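Local coordinates for protein 373aa long hypothetical citrate synthase (Sulfolobus tokodaii, PDB 1VGP) that belongs to the citrate synthase family, as a largely helical protein whose chains pair in a two-chain assembly, at residues 220-226 with 311-317; 128-133 with 153-159. All coordinates share one frame; numbering follows the deposited sequence.

Overall arrangement
Both contacts join pairs of helices in a fold that is more than half helix, and both are buried. Contact 2 comes first along the chain: it is complete, with helices 113-135 and 149-158 side by side, before contact 1 brings helix 221-228 against helix 309-319, its two segments 85 residues apart in sequence. Their centres lie 20 Å apart and their nearest atoms about 7 Å, so they do not touch. One link between the two regions is Tyr158, whose hydroxyl is hydrogen-bonded to the carbonyl of Leu320, just past helix 309-319. The nearly parallel pair of contact 2 and the steep crossing of contact 1 are two ways in which this mainly helical fold is assembled.

Contact 1. Residues 220-226 with 311-317; sequences YEALKMF and FFSSIVF
Ser314 OG lies against Ala222 CB, 3.7 Å away, while its hydrogen bond goes back to the carbonyl of Asp310, one turn earlier in its own helix. With chi1 at 46° the hydroxyl stands between the backbone N and the carbonyl carbon, within reach of that oxygen, and a polar residue can thus be buried among apolar neighbours. Ser314 CB packs on Leu223 CB at 3.9 Å. Ala222 and Ser314 are both small, which suits the close crossing here: the axes of helix segments 221-226 and 311-317 pass 8.2 Å apart at a steep 78°.

Larger side chains flank this centre. Phe226 turns its edge to the face of Phe311 in a T-shaped pair, the planes at 84° and CZ of Phe226 3.7 Å from CZ of Phe311. Phe226 CE2 also meets Ile315 CD1 at 3.7 Å, and the carbonyl oxygen of Phe311 lies in the plane of the Phe226 ring, at the edge. At the other flank the ring of Tyr220 meets Phe317 obliquely, Tyr220 CE2 lying 3.8 Å from Phe317 CE2, with Ser313 OG at the edge of the tyrosine ring.

Contact 1 is interhelical core packing, and three further helices pack against it: 281-300 touches Leu223, Phe226 and Ile315; 262-278 reaches Ser313; and 327-346 meets Tyr220 and Phe317, with the Phe327 ring edge-to-face to Tyr220.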
ATOM      1  N   TYR A 220       8.197 -18.590 -10.059  1.00 66.80           N
ATOM      2  CA  TYR A 220       8.563 -18.659 -11.481  1.00 63.65           C
ATOM      3  C   TYR A 220      10.063 -18.846 -11.679  1.00 61.52           C
ATOM      4  O   TYR A 220      10.584 -18.657 -12.777  1.00 59.47           O
ATOM      5  CB  TYR A 220       8.081 -17.388 -12.186  1.00 61.64           C
ATOM      6  CG  TYR A 220       6.642 -17.084 -11.871  1.00 59.96           C
ATOM      7  CD1 TYR A 220       6.277 -15.875 -11.283  1.00 59.91           C
ATOM      8  CD2 TYR A 220       5.645 -18.028 -12.115  1.00 60.42           C
ATOM      9  CE1 TYR A 220       4.952 -15.615 -10.940  1.00 60.90           C
ATOM     10  CE2 TYR A 220       4.324 -17.783 -11.777  1.00 60.73           C
ATOM     11  CZ  TYR A 220       3.980 -16.578 -11.189  1.00 61.22           C
ATOM     12  OH  TYR A 220       2.675 -16.341 -10.841  1.00 61.67           O
ATOM     13  N   GLU A 221      10.746 -19.234 -10.605  1.00 59.83           N
ATOM     14  CA  GLU A 221      12.138 -19.646 -10.690  1.00 57.51           C
ATOM     15  C   GLU A 221      12.189 -21.048 -11.284  1.00 54.21           C
ATOM     16  O   GLU A 221      13.245 -21.515 -11.716  1.00 53.91           O
ATOM     17  CB  GLU A 221      12.768 -19.629  -9.294  1.00 60.85           C
ATOM     18  CG  GLU A 221      13.376 -18.287  -8.910  1.00 66.26           C
ATOM     19  CD  GLU A 221      14.812 -18.137  -9.400  1.00 71.00           C
ATOM     20  OE1 GLU A 221      15.276 -16.983  -9.563  1.00 73.16           O
ATOM     21  OE2 GLU A 221      15.475 -19.175  -9.618  1.00 72.97           O
ATOM     22  N   ALA A 222      11.027 -21.699 -11.314  1.00 50.37           N
ATOM     23  CA  ALA A 222      10.871 -23.049 -11.846  1.00 47.14           C
ATOM     24  C   ALA A 222      11.169 -23.140 -13.335  1.00 45.68           C
ATOM     25  O   ALA A 222      11.808 -24.094 -13.786  1.00 45.06           O
ATOM     26  CB  ALA A 222       9.461 -23.556 -11.576  1.00 47.00           C
ATOM     27  N   LEU A 223      10.696 -22.156 -14.099  1.00 45.50           N
ATOM     28  CA  LEU A 223      10.999 -22.074 -15.526  1.00 44.62           C
ATOM     29  C   LEU A 223      12.506 -21.983 -15.735  1.00 45.57           C
ATOM     30  O   LEU A 223      13.059 -22.617 -16.636  1.00 43.47           O
ATOM     31  CB  LEU A 223      10.335 -20.841 -16.143  1.00 41.75           C
ATOM     32  CG  LEU A 223       9.760 -20.940 -17.563  1.00 40.05           C
ATOM     33  CD1 LEU A 223       9.938 -19.595 -18.246  1.00 37.33           C
ATOM     34  CD2 LEU A 223      10.437 -22.035 -18.359  1.00 37.12           C
ATOM     35  N   LYS A 224      13.155 -21.187 -14.888  1.00 47.61           N
ATOM     36  CA  LYS A 224      14.601 -20.991 -14.936  1.00 50.16           C
ATOM     37  C   LYS A 224      15.309 -22.316 -14.689  1.00 49.60           C
ATOM     38  O   LYS A 224      16.262 -22.669 -15.391  1.00 47.29           O
ATOM     39  CB  LYS A 224      15.031 -19.967 -13.877  1.00 54.00           C
ATOM     40  CG  LYS A 224      16.536 -19.745 -13.805  1.00 62.30           C
ATOM     41  CD  LYS A 224      16.975 -19.132 -12.467  1.00 67.73           C
ATOM     42  CE  LYS A 224      18.375 -19.624 -12.037  1.00 70.25           C
ATOM     43  NZ  LYS A 224      18.349 -20.957 -11.334  1.00 69.12           N
ATOM     44  N   MET A 225      14.830 -23.051 -13.691  1.00 49.25           N
ATOM     45  CA  MET A 225      15.385 -24.360 -13.380  1.00 48.15           C
ATOM     46  C   MET A 225      15.261 -25.332 -14.553  1.00 48.18           C
ATOM     47  O   MET A 225      16.235 -25.987 -14.926  1.00 48.41           O
ATOM     48  CB  MET A 225      14.694 -24.937 -12.151  1.00 48.34           C
ATOM     49  CG  MET A 225      15.210 -26.306 -11.747  1.00 48.72           C
ATOM     50  SD  MET A 225      14.192 -27.041 -10.465  1.00 49.81           S
ATOM     51  CE  MET A 225      12.821 -27.604 -11.414  1.00 45.93           C
ATOM     52  N   PHE A 226      14.068 -25.431 -15.137  1.00 46.31           N
ATOM     53  CA  PHE A 226      13.888 -26.291 -16.305  1.00 46.58           C
ATOM     54  C   PHE A 226      14.868 -25.884 -17.403  1.00 45.90           C
ATOM     55  O   PHE A 226      15.378 -26.724 -18.135  1.00 43.56           O
ATOM     56  CB  PHE A 226      12.460 -26.193 -16.852  1.00 46.11           C
ATOM     57  CG  PHE A 226      11.393 -26.544 -15.858  1.00 45.35           C
ATOM     58  CD1 PHE A 226      11.613 -27.517 -14.890  1.00 43.45           C
ATOM     59  CD2 PHE A 226      10.159 -25.895 -15.892  1.00 43.87           C
ATOM     60  CE1 PHE A 226      10.620 -27.840 -13.971  1.00 43.42           C
ATOM     61  CE2 PHE A 226       9.162 -26.208 -14.980  1.00 43.23           C
ATOM     62  CZ  PHE A 226       9.393 -27.183 -14.015  1.00 42.66           C
ATOM     63  N   PHE A 311       4.900 -24.475 -10.132  1.00 39.12           N
ATOM     64  CA  PHE A 311       5.658 -25.478 -10.868  1.00 38.63           C
ATOM     65  C   PHE A 311       5.197 -25.606 -12.316  1.00 38.71           C
ATOM     66  O   PHE A 311       6.004 -25.825 -13.210  1.00 39.45           O
ATOM     67  CB  PHE A 311       5.541 -26.829 -10.170  1.00 36.85           C
ATOM     68  CG  PHE A 311       6.431 -27.885 -10.744  1.00 33.89           C
ATOM     69  CD1 PHE A 311       5.957 -28.753 -11.721  1.00 32.35           C
ATOM     70  CD2 PHE A 311       7.747 -28.018 -10.309  1.00 30.86           C
ATOM     71  CE1 PHE A 311       6.777 -29.748 -12.259  1.00 30.53           C
ATOM     72  CE2 PHE A 311       8.578 -29.011 -10.843  1.00 29.40           C
ATOM     73  CZ  PHE A 311       8.088 -29.877 -11.822  1.00 27.78           C
ATOM     74  N   PHE A 312       3.900 -25.473 -12.552  1.00 38.80           N
ATOM     75  CA  PHE A 312       3.400 -25.545 -13.909  1.00 39.47           C
ATOM     76  C   PHE A 312       3.002 -24.181 -14.451  1.00 40.89           C
ATOM     77  O   PHE A 312       3.030 -23.962 -15.664  1.00 43.62           O
ATOM     78  CB  PHE A 312       2.210 -26.500 -13.991  1.00 39.60           C
ATOM     79  CG  PHE A 312       2.567 -27.935 -13.733  1.00 39.13           C
ATOM     80  CD1 PHE A 312       2.118 -28.579 -12.579  1.00 37.66           C
ATOM     81  CD2 PHE A 312       3.331 -28.654 -14.647  1.00 36.83           C
ATOM     82  CE1 PHE A 312       2.420 -29.914 -12.342  1.00 36.50           C
ATOM     83  CE2 PHE A 312       3.640 -29.985 -14.421  1.00 36.35           C
ATOM     84  CZ  PHE A 312       3.182 -30.619 -13.265  1.00 37.06           C
ATOM     85  N   SER A 313       2.633 -23.259 -13.570  1.00 40.91           N
ATOM     86  CA  SER A 313       2.122 -21.969 -14.026  1.00 42.61           C
ATOM     87  C   SER A 313       3.164 -21.209 -14.859  1.00 42.74           C
ATOM     88  O   SER A 313       2.811 -20.422 -15.743  1.00 42.77           O
ATOM     89  CB  SER A 313       1.662 -21.117 -12.830  1.00 41.42           C
ATOM     90  OG  SER A 313       2.744 -20.457 -12.205  1.00 47.05           O
ATOM     91  N   SER A 314       4.442 -21.462 -14.596  1.00 40.91           N
ATOM     92  CA  SER A 314       5.499 -20.758 -15.314  1.00 41.79           C
ATOM     93  C   SER A 314       5.778 -21.346 -16.699  1.00 41.00           C
ATOM     94  O   SER A 314       6.244 -20.644 -17.596  1.00 40.11           O
ATOM     95  CB  SER A 314       6.786 -20.751 -14.483  1.00 43.56           C
ATOM     96  OG  SER A 314       7.057 -22.030 -13.946  1.00 50.37           O
ATOM     97  N   ILE A 315       5.497 -22.631 -16.880  1.00 38.42           N
ATOM     98  CA  ILE A 315       5.518 -23.190 -18.225  1.00 37.08           C
ATOM     99  C   ILE A 315       4.358 -22.600 -19.019  1.00 34.72           C
ATOM    100  O   ILE A 315       4.530 -22.166 -20.159  1.00 33.23           O
ATOM    101  CB  ILE A 315       5.392 -24.730 -18.206  1.00 39.72           C
ATOM    102  CG1 ILE A 315       6.714 -25.353 -17.756  1.00 43.75           C
ATOM    103  CG2 ILE A 315       5.060 -25.252 -19.601  1.00 40.39           C
ATOM    104  CD1 ILE A 315       6.663 -26.857 -17.591  1.00 45.09           C
ATOM    105  N   VAL A 316       3.178 -22.587 -18.403  1.00 31.45           N
ATOM    106  CA  VAL A 316       1.972 -22.115 -19.064  1.00 31.16           C
ATOM    107  C   VAL A 316       2.082 -20.650 -19.491  1.00 32.31           C
ATOM    108  O   VAL A 316       1.914 -20.324 -20.669  1.00 31.85           O
ATOM    109  CB  VAL A 316       0.745 -22.280 -18.141  1.00 31.99           C
ATOM    110  CG1 VAL A 316      -0.445 -21.479 -18.685  1.00 29.32           C
ATOM    111  CG2 VAL A 316       0.397 -23.762 -18.017  1.00 28.08           C
ATOM    112  N   PHE A 317       2.368 -19.772 -18.532  1.00 31.47           N
ATOM    113  CA  PHE A 317       2.553 -18.358 -18.820  1.00 33.36           C
ATOM    114  C   PHE A 317       3.528 -18.182 -19.989  1.00 34.74           C
ATOM    115  O   PHE A 317       3.350 -17.317 -20.854  1.00 35.55           O
ATOM    116  CB  PHE A 317       3.080 -17.632 -17.577  1.00 32.31           C
ATOM    117  CG  PHE A 317       2.034 -17.386 -16.514  1.00 29.33           C
ATOM    118  CD1 PHE A 317       0.698 -17.188 -16.851  1.00 29.65           C
ATOM    119  CD2 PHE A 317       2.392 -17.339 -15.169  1.00 28.05           C
ATOM    120  CE1 PHE A 317      -0.274 -16.947 -15.867  1.00 26.46           C
ATOM    121  CE2 PHE A 317       1.433 -17.099 -14.181  1.00 27.88           C
ATOM    122  CZ  PHE A 317       0.099 -16.903 -14.529  1.00 27.06           C
TER

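Contact 2. Residues 128-133 with 153-159; sequences VANYAR and FLYMLYG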
ATOM      1  N   VAL A 128      -1.639  -4.621 -18.529  1.00 29.56           N
ATOM      2  CA  VAL A 128      -0.568  -5.587 -18.671  1.00 32.76           C
ATOM      3  C   VAL A 128      -0.237  -5.820 -20.149  1.00 35.11           C
ATOM      4  O   VAL A 128       0.917  -5.681 -20.562  1.00 33.31           O
ATOM      5  CB  VAL A 128      -0.942  -6.924 -17.979  1.00 32.58           C
ATOM      6  CG1 VAL A 128       0.178  -7.945 -18.141  1.00 30.27           C
ATOM      7  CG2 VAL A 128      -1.201  -6.676 -16.502  1.00 30.41           C
ATOM      8  N   ALA A 129      -1.243  -6.154 -20.950  1.00 35.71           N
ATOM      9  CA  ALA A 129      -1.001  -6.446 -22.362  1.00 35.94           C
ATOM     10  C   ALA A 129      -0.413  -5.233 -23.099  1.00 36.95           C
ATOM     11  O   ALA A 129       0.524  -5.374 -23.892  1.00 36.41           O
ATOM     12  CB  ALA A 129      -2.299  -6.896 -23.040  1.00 33.88           C
ATOM     13  N   ASN A 130      -0.962  -4.048 -22.826  1.00 37.18           N
ATOM     14  CA  ASN A 130      -0.522  -2.822 -23.485  1.00 36.42           C
ATOM     15  C   ASN A 130       0.945  -2.545 -23.209  1.00 36.01           C
ATOM     16  O   ASN A 130       1.689  -2.125 -24.094  1.00 36.56           O
ATOM     17  CB  ASN A 130      -1.354  -1.633 -23.009  1.00 38.22           C
ATOM     18  CG  ASN A 130      -2.659  -1.491 -23.773  1.00 41.61           C
ATOM     19  OD1 ASN A 130      -3.385  -0.506 -23.610  1.00 43.40           O
ATOM     20  ND2 ASN A 130      -2.967  -2.481 -24.614  1.00 41.15           N
ATOM     21  N   TYR A 131       1.373  -2.784 -21.978  1.00 36.50           N
ATOM     22  CA  TYR A 131       2.758  -2.516 -21.639  1.00 37.17           C
ATOM     23  C   TYR A 131       3.689  -3.504 -22.324  1.00 37.98           C
ATOM     24  O   TYR A 131       4.785  -3.135 -22.754  1.00 35.13           O
ATOM     25  CB  TYR A 131       2.977  -2.584 -20.126  1.00 33.41           C
ATOM     26  CG  TYR A 131       4.370  -2.143 -19.740  1.00 31.42           C
ATOM     27  CD1 TYR A 131       4.857  -0.893 -20.127  1.00 30.29           C
ATOM     28  CD2 TYR A 131       5.217  -2.987 -19.023  1.00 29.58           C
ATOM     29  CE1 TYR A 131       6.156  -0.498 -19.810  1.00 28.40           C
ATOM     30  CE2 TYR A 131       6.516  -2.606 -18.700  1.00 26.84           C
ATOM     31  CZ  TYR A 131       6.977  -1.362 -19.096  1.00 27.30           C
ATOM     32  OH  TYR A 131       8.259  -0.978 -18.765  1.00 28.35           O
ATOM     33  N   ALA A 132       3.247  -4.757 -22.420  1.00 39.25           N
ATOM     34  CA  ALA A 132       4.045  -5.813 -23.020  1.00 40.20           C
ATOM     35  C   ALA A 132       4.324  -5.532 -24.502  1.00 42.20           C
ATOM     36  O   ALA A 132       5.437  -5.766 -24.988  1.00 43.26           O
ATOM     37  CB  ALA A 132       3.335  -7.152 -22.862  1.00 38.11           C
ATOM     38  N   ARG A 133       3.316  -5.026 -25.212  1.00 41.28           N
ATOM     39  CA  ARG A 133       3.477  -4.648 -26.613  1.00 42.10           C
ATOM     40  C   ARG A 133       4.402  -3.449 -26.737  1.00 41.15           C
ATOM     41  O   ARG A 133       5.415  -3.494 -27.434  1.00 35.63           O
ATOM     42  CB  ARG A 133       2.120  -4.296 -27.221  1.00 46.24           C
ATOM     43  CG  ARG A 133       1.028  -5.321 -26.967  1.00 50.79           C
ATOM     44  CD  ARG A 133       0.948  -6.324 -28.100  1.00 52.26           C
ATOM     45  NE  ARG A 133       0.900  -5.664 -29.397  1.00 55.10           N
ATOM     46  CZ  ARG A 133       0.790  -6.303 -30.556  1.00 54.92           C
ATOM     47  NH1 ARG A 133       0.628  -7.620 -30.580  1.00 55.33           N
ATOM     48  NH2 ARG A 133       0.852  -5.623 -31.693  1.00 55.44           N
ATOM     49  N   PHE A 153      -7.669 -11.016 -23.150  1.00 35.80           N
ATOM     50  CA  PHE A 153      -6.332 -10.850 -22.598  1.00 36.36           C
ATOM     51  C   PHE A 153      -5.299 -11.295 -23.621  1.00 34.82           C
ATOM     52  O   PHE A 153      -4.399 -10.538 -23.965  1.00 35.99           O
ATOM     53  CB  PHE A 153      -6.170 -11.665 -21.302  1.00 36.37           C
ATOM     54  CG  PHE A 153      -5.135 -11.111 -20.349  1.00 38.24           C
ATOM     55  CD1 PHE A 153      -4.024 -10.423 -20.819  1.00 37.99           C
ATOM     56  CD2 PHE A 153      -5.265 -11.299 -18.978  1.00 36.71           C
ATOM     57  CE1 PHE A 153      -3.058  -9.933 -19.937  1.00 38.86           C
ATOM     58  CE2 PHE A 153      -4.301 -10.810 -18.094  1.00 36.17           C
ATOM     59  CZ  PHE A 153      -3.201 -10.130 -18.569  1.00 36.24           C
ATOM     60  N   LEU A 154      -5.433 -12.517 -24.117  1.00 35.42           N
ATOM     61  CA  LEU A 154      -4.469 -13.047 -25.076  1.00 36.72           C
ATOM     62  C   LEU A 154      -4.550 -12.295 -26.404  1.00 37.75           C
ATOM     63  O   LEU A 154      -3.531 -12.063 -27.070  1.00 35.10           O
ATOM     64  CB  LEU A 154      -4.723 -14.537 -25.303  1.00 37.36           C
ATOM     65  CG  LEU A 154      -4.527 -15.439 -24.086  1.00 39.06           C
ATOM     66  CD1 LEU A 154      -4.526 -16.899 -24.533  1.00 38.60           C
ATOM     67  CD2 LEU A 154      -3.221 -15.083 -23.382  1.00 36.04           C
ATOM     68  N   TYR A 155      -5.768 -11.913 -26.776  1.00 38.06           N
ATOM     69  CA  TYR A 155      -5.975 -11.080 -27.949  1.00 38.32           C
ATOM     70  C   TYR A 155      -5.106  -9.824 -27.918  1.00 38.44           C
ATOM     71  O   TYR A 155      -4.369  -9.549 -28.874  1.00 37.53           O
ATOM     72  CB  TYR A 155      -7.446 -10.674 -28.064  1.00 40.40           C
ATOM     73  CG  TYR A 155      -7.680  -9.586 -29.092  1.00 42.74           C
ATOM     74  CD1 TYR A 155      -7.212  -9.723 -30.402  1.00 43.09           C
ATOM     75  CD2 TYR A 155      -8.345  -8.410 -28.749  1.00 41.62           C
ATOM     76  CE1 TYR A 155      -7.400  -8.712 -31.341  1.00 43.97           C
ATOM     77  CE2 TYR A 155      -8.538  -7.393 -29.679  1.00 42.32           C
ATOM     78  CZ  TYR A 155      -8.065  -7.548 -30.972  1.00 44.05           C
ATOM     79  OH  TYR A 155      -8.255  -6.542 -31.887  1.00 43.98           O
ATOM     80  N   MET A 156      -5.204  -9.062 -26.829  1.00 37.50           N
ATOM     81  CA  MET A 156      -4.489  -7.793 -26.720  1.00 37.03           C
ATOM     82  C   MET A 156      -2.988  -8.017 -26.626  1.00 36.46           C
ATOM     83  O   MET A 156      -2.209  -7.087 -26.776  1.00 35.28           O
ATOM     84  CB  MET A 156      -4.958  -7.003 -25.497  1.00 37.96           C
ATOM     85  CG  MET A 156      -6.432  -6.662 -25.483  1.00 40.41           C
ATOM     86  SD  MET A 156      -6.840  -5.574 -24.097  1.00 46.90           S
ATOM     87  CE  MET A 156      -6.862  -6.725 -22.725  1.00 47.04           C
ATOM     88  N   LEU A 157      -2.582  -9.253 -26.370  1.00 38.25           N
ATOM     89  CA  LEU A 157      -1.164  -9.572 -26.288  1.00 40.61           C
ATOM     90  C   LEU A 157      -0.651  -9.924 -27.671  1.00 43.23           C
ATOM     91  O   LEU A 157       0.372  -9.394 -28.118  1.00 41.78           O
ATOM     92  CB  LEU A 157      -0.932 -10.744 -25.317  1.00 40.88           C
ATOM     93  CG  LEU A 157       0.393 -10.802 -24.560  1.00 40.70           C
ATOM     94  CD1 LEU A 157       1.465 -11.336 -25.473  1.00 46.25           C
ATOM     95  CD2 LEU A 157       0.783  -9.421 -24.057  1.00 40.94           C
ATOM     96  N   TYR A 158      -1.370 -10.812 -28.360  1.00 45.97           N
ATOM     97  CA  TYR A 158      -0.935 -11.296 -29.677  1.00 47.38           C
ATOM     98  C   TYR A 158      -1.309 -10.323 -30.815  1.00 47.77           C
ATOM     99  O   TYR A 158      -0.618 -10.249 -31.830  1.00 47.63           O
ATOM    100  CB  TYR A 158      -1.562 -12.660 -29.997  1.00 47.21           C
ATOM    101  CG  TYR A 158      -1.478 -13.754 -28.948  1.00 45.32           C
ATOM    102  CD1 TYR A 158      -0.401 -13.857 -28.066  1.00 44.23           C
ATOM    103  CD2 TYR A 158      -2.465 -14.748 -28.902  1.00 45.36           C
ATOM    104  CE1 TYR A 158      -0.313 -14.928 -27.166  1.00 43.85           C
ATOM    105  CE2 TYR A 158      -2.387 -15.813 -28.016  1.00 43.38           C
ATOM    106  CZ  TYR A 158      -1.308 -15.903 -27.149  1.00 46.13           C
ATOM    107  OH  TYR A 158      -1.235 -16.973 -26.276  1.00 45.56           O
ATOM    108  N   GLY A 159      -2.416  -9.606 -30.657  1.00 47.11           N
ATOM    109  CA  GLY A 159      -2.946  -8.858 -31.778  1.00 49.13           C
ATOM    110  C   GLY A 159      -3.959  -9.646 -32.589  1.00 50.75           C
ATOM    111  O   GLY A 159      -4.721  -9.076 -33.367  1.00 51.78           O
TER
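Ala129 packs its methyl against Met156 CB at 3.6 Å, at the middle of a nearly parallel helix pair, with helix segments 128-133 and 153-158 only 15° apart in direction. The small alanine suits this line of approach, where Ala129 CA comes within 5.0 Å of Leu157 CA. One turn on, Ala132 CB meets Leu157 CD2 at 3.6 Å. Although CB of Leu157 points away from the other helix, CG stands anti to the backbone N (chi1 -150°), and the branch swings back far enough for CD2 to reach both alanines. At the N-terminal end of the contact, Val128 CB lies 4.0 Å from Phe153 CZ, the two side chains meeting at a slant.

The opposite end is polar. Here helix 149-158 stops at Gly159, whose positive phi of 91° suits a residue without CB, and the long Arg133 reaches across to this helix end. The Arg133 chain bends at chi2 and chi3, laying Arg133 CD 3.5 Å from Met156 O.

Further out, helix 91-105 backs Val128, and helix 164-175 backs Phe153 through Met170. Arg133 NE makes a weak hydrogen bond to Asp139 O in the connecting loop. With the group so placed, Arg133 NH1 donates a nearly straight hydrogen bond to Leu157 O, 3.0 Å long; the oxygen lies in the guanidinium plane, whereas NH1 stands above the carbonyl plane.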